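Cytochrome B5-HOST origin (Ostreococcus tauri virus 2, PDB 4B8N) is a virus-encoded cytochrome b5 that binds one haem and probably carries electrons to or from partner redox proteins. Local coordinates at residues M69-P72 with P73-K77. Sequence-based numbering, arbitrary orientation.
With HEM (protoporphyrin IX containing Fe), chain E.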
ATOM      1  N   MET A  69      -4.431 -12.242  -5.308  1.00 28.97           N
ATOM      2  CA  MET A  69      -4.021 -13.550  -5.819  1.00 34.84           C
ATOM      3  C   MET A  69      -2.858 -14.194  -5.056  1.00 34.11           C
ATOM      4  O   MET A  69      -2.674 -15.416  -5.146  1.00 31.34           O
ATOM      5  CB  MET A  69      -3.767 -13.519  -7.333  1.00 38.37           C
ATOM      6  CG  MET A  69      -2.407 -12.995  -7.744  1.00 46.54           C
ATOM      7  SD  MET A  69      -1.979 -13.373  -9.454  1.00 73.33           S
ATOM      8  CE  MET A  69      -0.197 -13.239  -9.346  1.00 49.19           C
ATOM      9  N   LEU A  70      -2.090 -13.390  -4.313  1.00 30.03           N
ATOM     10  CA  LEU A  70      -0.889 -13.885  -3.599  1.00 36.28           C
ATOM     11  C   LEU A  70      -1.046 -14.096  -2.087  1.00 33.84           C
ATOM     12  O   LEU A  70      -0.183 -14.720  -1.458  1.00 30.93           O
ATOM     13  CB  LEU A  70       0.320 -12.968  -3.844  1.00 32.30           C
ATOM     14  CG  LEU A  70       0.922 -12.912  -5.250  1.00 38.59           C
ATOM     15  CD1 LEU A  70       1.719 -11.632  -5.437  1.00 38.20           C
ATOM     16  CD2 LEU A  70       1.793 -14.122  -5.505  1.00 33.83           C
ATOM     17  N   HIS A  71      -2.123 -13.565  -1.510  1.00 25.24           N
ATOM     18  CA  HIS A  71      -2.329 -13.613  -0.054  1.00 28.35           C
ATOM     19  C   HIS A  71      -3.687 -14.140   0.318  1.00 31.81           C
ATOM     20  O   HIS A  71      -4.665 -13.860  -0.383  1.00 38.43           O
ATOM     21  CB  HIS A  71      -2.160 -12.227   0.573  1.00 24.69           C
ATOM     22  CG  HIS A  71      -0.900 -11.510   0.157  1.00 22.45           C
ATOM     23  ND1 HIS A  71      -0.775 -10.911  -1.045  1.00 20.06           N
ATOM     24  CD2 HIS A  71       0.302 -11.290   0.837  1.00 21.51           C
ATOM     25  CE1 HIS A  71       0.441 -10.345  -1.141  1.00 19.48           C
ATOM     26  NE2 HIS A  71       1.106 -10.574   0.011  1.00 18.15           N
ATOM     27  N   PRO A  72      -3.767 -14.898   1.434  1.00 31.76           N
ATOM     28  CA  PRO A  72      -5.033 -15.299   2.054  1.00 35.38           C
ATOM     29  C   PRO A  72      -5.841 -14.111   2.575  1.00 40.82           C
ATOM     30  O   PRO A  72      -5.258 -13.094   2.971  1.00 40.87           O
ATOM     31  CB  PRO A  72      -4.586 -16.171   3.234  1.00 39.40           C
ATOM     32  CG  PRO A  72      -3.248 -16.685   2.843  1.00 39.79           C
ATOM     33  CD  PRO A  72      -2.614 -15.570   2.068  1.00 31.13           C
ATOM     34  N   PRO A  73      -7.181 -14.249   2.625  1.00 44.40           N
ATOM     35  CA  PRO A  73      -8.051 -13.137   3.023  1.00 38.89           C
ATOM     36  C   PRO A  73      -7.774 -12.590   4.429  1.00 38.40           C
ATOM     37  O   PRO A  73      -8.178 -11.475   4.728  1.00 54.64           O
ATOM     38  CB  PRO A  73      -9.451 -13.757   2.961  1.00 46.92           C
ATOM     39  CG  PRO A  73      -9.216 -15.199   3.243  1.00 46.34           C
ATOM     40  CD  PRO A  73      -7.945 -15.504   2.494  1.00 49.87           C
ATOM     41  N   ASN A  74      -7.073 -13.349   5.267  1.00 38.22           N
ATOM     42  CA  ASN A  74      -6.815 -12.953   6.658  1.00 33.14           C
ATOM     43  C   ASN A  74      -5.537 -12.137   6.920  1.00 29.98           C
ATOM     44  O   ASN A  74      -5.297 -11.700   8.045  1.00 28.32           O
ATOM     45  CB  ASN A  74      -6.833 -14.192   7.550  1.00 45.23           C
ATOM     46  CG  ASN A  74      -5.980 -15.312   6.991  1.00 52.11           C
ATOM     47  OD1 ASN A  74      -4.749 -15.255   7.031  1.00 55.11           O
ATOM     48  ND2 ASN A  74      -6.631 -16.327   6.444  1.00 58.59           N
ATOM     49  N   VAL A  75      -4.743 -11.912   5.877  1.00 35.01           N
ATOM     50  CA  VAL A  75      -3.437 -11.242   5.982  1.00 30.07           C
ATOM     51  C   VAL A  75      -3.502  -9.750   6.382  1.00 25.70           C
ATOM     52  O   VAL A  75      -2.759  -9.308   7.256  1.00 29.94           O
ATOM     53  CB  VAL A  75      -2.641 -11.434   4.663  1.00 32.21           C
ATOM     54  CG1 VAL A  75      -1.526 -10.418   4.521  1.00 32.05           C
ATOM     55  CG2 VAL A  75      -2.077 -12.849   4.586  1.00 28.28           C
ATOM     56  N   LEU A  76      -4.364  -8.975   5.728  1.00 24.79           N
ATOM     57  CA  LEU A  76      -4.464  -7.522   5.998  1.00 28.29           C
ATOM     58  C   LEU A  76      -4.726  -7.198   7.475  1.00 31.03           C
ATOM     59  O   LEU A  76      -4.078  -6.333   8.066  1.00 41.82           O
ATOM     60  CB  LEU A  76      -5.565  -6.895   5.143  1.00 32.02           C
ATOM     61  CG  LEU A  76      -5.214  -6.322   3.769  1.00 34.79           C
ATOM     62  CD1 LEU A  76      -6.474  -5.778   3.116  1.00 31.68           C
ATOM     63  CD2 LEU A  76      -4.140  -5.242   3.855  1.00 35.63           C
ATOM     64  N   LYS A  77      -5.674  -7.917   8.057  1.00 25.34           N
ATOM     65  CA  LYS A  77      -6.061  -7.733   9.445  1.00 27.98           C
ATOM     66  C   LYS A  77      -5.034  -8.234  10.453  1.00 34.23           C
ATOM     67  O   LYS A  77      -5.077  -7.827  11.619  1.00 35.96           O
ATOM     68  CB  LYS A  77      -7.427  -8.382   9.698  1.00 34.64           C
ATOM     69  CG  LYS A  77      -7.467  -9.901   9.612  1.00 28.79           C
ATOM     70  CD  LYS A  77      -8.853 -10.407   9.972  1.00 37.17           C
ATOM     71  CE  LYS A  77      -8.953 -11.920   9.839  1.00 41.05           C
ATOM     72  NZ  LYS A  77     -10.318 -12.423  10.153  1.00 48.67           N
TER
HETATM   73  CHA HEM E 201       4.131 -13.076   0.689  1.00 23.94           C
HETATM   74  CHB HEM E 201       1.885  -9.875   3.817  1.00 20.77           C
HETATM   75  CHC HEM E 201       1.496  -6.624   0.281  1.00 20.09           C
HETATM   76  CHD HEM E 201       3.765  -9.771  -2.748  1.00 19.45           C
HETATM   77  C1A HEM E 201       3.496 -12.460   1.827  1.00 22.02           C
HETATM   78  C2A HEM E 201       3.370 -13.181   3.096  1.00 22.74           C
HETATM   79  C3A HEM E 201       2.704 -12.246   3.995  1.00 21.88           C
HETATM   80  C4A HEM E 201       2.529 -11.008   3.233  1.00 23.14           C
HETATM   81  CMA HEM E 201       2.347 -12.486   5.428  1.00 24.13           C
HETATM   82  CAA HEM E 201       3.801 -14.597   3.429  1.00 26.92           C
HETATM   83  CBA HEM E 201       2.574 -15.514   3.395  1.00 37.35           C
HETATM   84  CGA HEM E 201       2.155 -15.665   1.952  1.00 47.51           C
HETATM   85  O1A HEM E 201       2.881 -16.338   1.151  1.00 44.90           O
HETATM   86  O2A HEM E 201       1.099 -15.087   1.616  1.00 45.05           O
HETATM   87  C1B HEM E 201       1.567  -8.676   3.096  1.00 22.01           C
HETATM   88  C2B HEM E 201       0.846  -7.578   3.761  1.00 23.09           C
HETATM   89  C3B HEM E 201       0.747  -6.630   2.669  1.00 23.85           C
HETATM   90  C4B HEM E 201       1.419  -7.285   1.549  1.00 20.91           C
HETATM   91  CMB HEM E 201       0.366  -7.489   5.177  1.00 24.21           C
HETATM   92  CAB HEM E 201       0.151  -5.270   2.704  1.00 24.35           C
HETATM   93  CBB HEM E 201      -0.857  -4.977   1.934  1.00 31.92           C
HETATM   94  C1C HEM E 201       2.001  -7.195  -0.922  1.00 22.07           C
HETATM   95  C2C HEM E 201       2.024  -6.451  -2.205  1.00 22.83           C
HETATM   96  C3C HEM E 201       2.700  -7.398  -3.063  1.00 21.94           C
HETATM   97  C4C HEM E 201       3.068  -8.601  -2.270  1.00 24.40           C
HETATM   98  CMC HEM E 201       1.485  -5.065  -2.500  1.00 23.85           C
HETATM   99  CAC HEM E 201       2.979  -7.192  -4.491  1.00 30.25           C
HETATM  100  CBC HEM E 201       2.142  -7.767  -5.322  1.00 37.29           C
HETATM  101  C1D HEM E 201       4.125 -10.967  -2.058  1.00 22.65           C
HETATM  102  C2D HEM E 201       4.824 -12.055  -2.762  1.00 29.70           C
HETATM  103  C3D HEM E 201       4.927 -13.060  -1.715  1.00 27.07           C
HETATM  104  C4D HEM E 201       4.291 -12.400  -0.556  1.00 24.88           C
HETATM  105  CMD HEM E 201       5.314 -12.146  -4.200  1.00 33.60           C
HETATM  106  CAD HEM E 201       5.538 -14.433  -1.771  1.00 32.20           C
HETATM  107  CBD HEM E 201       4.461 -15.511  -1.910  1.00 39.61           C
HETATM  108  CGD HEM E 201       5.027 -16.920  -1.744  1.00 57.15           C
HETATM  109  O1D HEM E 201       6.264 -17.123  -1.827  1.00 64.37           O
HETATM  110  O2D HEM E 201       4.220 -17.852  -1.530  1.00 56.31           O
HETATM  111  NA  HEM E 201       2.838 -11.162   1.847  1.00 23.25           N
HETATM  112  NB  HEM E 201       1.865  -8.517   1.796  1.00 20.19           N
HETATM  113  NC  HEM E 201       2.522  -8.507  -0.986  1.00 22.46           N
HETATM  114  ND  HEM E 201       3.785 -11.181  -0.758  1.00 22.67           N
HETATM  115 FE   HEM E 201       2.916  -9.748   0.493  1.00 22.08          FE
HETATM  116  O   HOH W   1      -5.881 -10.275   3.439  1.00 29.31           O
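The imidazole of His71 stands with an edge to the haem, the porphyrin atom C4A lying near the plane of the ring, while CG1 of Val75 approaches that ring obliquely and Phe67 stacks on it. NE2 of His71 binds the iron at 2.0 Å. On the far side of the ring ND1 is hydrogen-bonded to the backbone oxygen of Phe67, a second-shell bond that fixes the rotation of the imidazole and would probably make it a stronger electron donor to the metal. Histidine suits the place because its two nitrogens serve metal and backbone at once. With CG anti to its own carbonyl carbon (chi1 -49°), the ring reaches from the end of helix 64-70 to the iron. His48 supplies the other axial ligand, giving the bis-histidine haem of the cytochrome b5 fold, in which the haem is held in a cleft between pairs of short helices.

After His71 the chain makes a type I beta turn, Pro72 to Val75, that leads into helix 75-79. Val75 N donates to Pro72 O at 3.2 Å; the bond is nearly straight at hydrogen (167°), though the donor sits above the carbonyl plane. Proline fits the second position of such a turn, where its ring holds phi near the value required, and Pro73 occupies it here. The same Pro72 oxygen accepts from a water 2.9 Å away, which in turn accepts from Leu76 N at 3.0 Å.

Branching at CB lets Val75 face two ways. CG1, anti to the backbone N (chi1 161°), packs 3.5 Å from haem CHB, whereas CG2 rests 3.7 Å from CD of Pro72 and 4.1 Å from CB of His71. Farther along, Leu76 extends CD2 to the vinyl carbon CBB of the haem, 3.8 Å away.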